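Putative periplasmic or exported protein (Salmonella enterica subsp. enterica serovar Typhimurium, PDB 4GQZ) probably binds copper in the periplasm and contributes to copper resistance. Local coordinates at residues B[11-16]-B[49-54]. Sequence-based numbering, arbitrary orientation.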
# COMPACT_ATOMS: atom_id res chain seq x y z
N ALA B 11 1.15 -2.00 -17.49
CA ALA B 11 2.26 -1.58 -18.34
C ALA B 11 1.85 -0.56 -19.41
O ALA B 11 2.62 0.35 -19.72
CB ALA B 11 2.90 -2.80 -18.99
N GLN B 12 0.65 -0.70 -19.95
CA GLN B 12 0.23 0.11 -21.10
C GLN B 12 -0.40 1.45 -20.70
O GLN B 12 -0.61 2.31 -21.56
CB GLN B 12 -0.76 -0.67 -21.98
CG GLN B 12 -2.10 -0.94 -21.30
CD GLN B 12 -3.20 -1.34 -22.28
OE1 GLN B 12 -3.05 -1.22 -23.50
NE2 GLN B 12 -4.33 -1.81 -21.74
N HIS B 13 -0.72 1.62 -19.42
CA HIS B 13 -1.35 2.85 -18.98
C HIS B 13 -0.43 3.70 -18.12
O HIS B 13 -0.88 4.68 -17.51
CB HIS B 13 -2.66 2.56 -18.24
CG HIS B 13 -3.77 2.15 -19.16
ND1 HIS B 13 -4.19 0.84 -19.29
CD2 HIS B 13 -4.53 2.88 -20.01
CE1 HIS B 13 -5.17 0.79 -20.18
NE2 HIS B 13 -5.40 2.01 -20.62
N GLY B 14 0.85 3.33 -18.07
CA GLY B 14 1.84 4.11 -17.35
C GLY B 14 1.98 3.79 -15.87
O GLY B 14 2.62 4.53 -15.12
N LEU B 15 1.43 2.66 -15.44
CA LEU B 15 1.25 2.38 -14.01
C LEU B 15 2.18 1.33 -13.41
O LEU B 15 2.21 1.15 -12.19
CB LEU B 15 -0.22 2.03 -13.75
CG LEU B 15 -1.21 3.03 -14.36
CD1 LEU B 15 -2.66 2.59 -14.15
CD2 LEU B 15 -0.98 4.43 -13.82
N ALA B 16 2.96 0.64 -14.25
CA ALA B 16 3.87 -0.41 -13.78
C ALA B 16 5.07 0.11 -12.98
O ALA B 16 5.63 1.16 -13.29
CB ALA B 16 4.34 -1.26 -14.95
N LEU B 49 -9.85 -1.32 -11.72
CA LEU B 49 -9.49 -0.77 -13.02
C LEU B 49 -10.14 -1.59 -14.12
O LEU B 49 -10.27 -2.81 -13.99
CB LEU B 49 -7.98 -0.78 -13.23
CG LEU B 49 -7.10 -0.02 -12.23
CD1 LEU B 49 -5.62 -0.43 -12.40
CD2 LEU B 49 -7.28 1.46 -12.42
N SER B 50 -10.53 -0.92 -15.20
CA SER B 50 -11.11 -1.62 -16.34
C SER B 50 -10.83 -0.94 -17.69
O SER B 50 -10.80 0.29 -17.78
CB SER B 50 -12.60 -1.84 -16.13
OG SER B 50 -13.11 -2.76 -17.10
N ASP B 51 -10.64 -1.77 -18.72
CA ASP B 51 -10.36 -1.35 -20.09
C ASP B 51 -11.63 -1.57 -20.92
O ASP B 51 -11.75 -1.11 -22.05
CB ASP B 51 -9.22 -2.21 -20.67
CG ASP B 51 -8.51 -1.57 -21.85
OD1 ASP B 51 -9.16 -0.78 -22.59
OD2 ASP B 51 -7.31 -1.85 -22.05
N GLY B 52 -12.56 -2.30 -20.33
CA GLY B 52 -13.76 -2.71 -21.04
C GLY B 52 -14.65 -3.42 -20.04
O GLY B 52 -14.85 -2.91 -18.94
N GLU B 53 -15.16 -4.59 -20.41
CA GLU B 53 -16.02 -5.34 -19.49
C GLU B 53 -15.25 -5.89 -18.29
O GLU B 53 -15.82 -6.05 -17.20
CB GLU B 53 -16.71 -6.49 -20.24
CG GLU B 53 -17.86 -7.16 -19.48
CD GLU B 53 -18.66 -8.08 -20.38
OE1 GLU B 53 -19.37 -8.97 -19.87
OE2 GLU B 53 -18.56 -7.92 -21.62
N GLN B 54 -13.96 -6.14 -18.50
CA GLN B 54 -13.10 -6.87 -17.57
C GLN B 54 -12.46 -5.98 -16.49
O GLN B 54 -11.91 -4.92 -16.81
CB GLN B 54 -12.01 -7.57 -18.37
CG GLN B 54 -11.15 -8.51 -17.58
CD GLN B 54 -10.58 -9.63 -18.44
OE1 GLN B 54 -9.48 -9.50 -19.00
NE2 GLN B 54 -11.31 -10.73 -18.54
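Gln-12 and Asp-51 meet through their side-chain ends, joining the close of helix 5-12 to the turn after strand 46-50, and so to the antiparallel sheet that holds this strand. The link lies at the surface, its centre about 18 Å from that of the chain. The evidence for a hydrogen bond is a separation of 3.0 Å from Gln-12 NE2 to Asp-51 OD2, with an N-H...O angle of 130°. The donor lies nearly in line with the C-O bond of the carboxylate, whereas OD2 stands 21° out of the amide plane; the bond is therefore bent. Beyond CG the Gln-12 chain is extended (chi2 163°), which carries its amide across the gap.

The same OD2 sits at the edge of the His-13 ring, close to its plane, 3.9 Å from His-13 CE1. His-13 NE2 is farther from Asp-51 OD2, at 4.5 Å. The imidazole is held by a hydrogen bond from ND1 to Phe-9 O, one turn back in the helix, and by its contacts with the rings of Phe-9 and Tyr-38.

Inward, the buried Leu-15 and Leu-49 each pack on Ile-27 of helix 20-28, but are only near one another, with Leu-15 CD1 4.6 Å from Leu-49 CD1. Outward, Gln-12 and Asp-51 are exposed, the backbones stay well apart (10.0 Å between His-13 CA and Asp-51 CA), and only 119 Å² is buried in all.

A single bent bond from a neutral amide to a carboxylate, at the exposed surface, implies a modest polar link between helix end and turn; if His-13 were protonated, the nearby Asp-51 would probably stabilise its charge without a direct salt bridge.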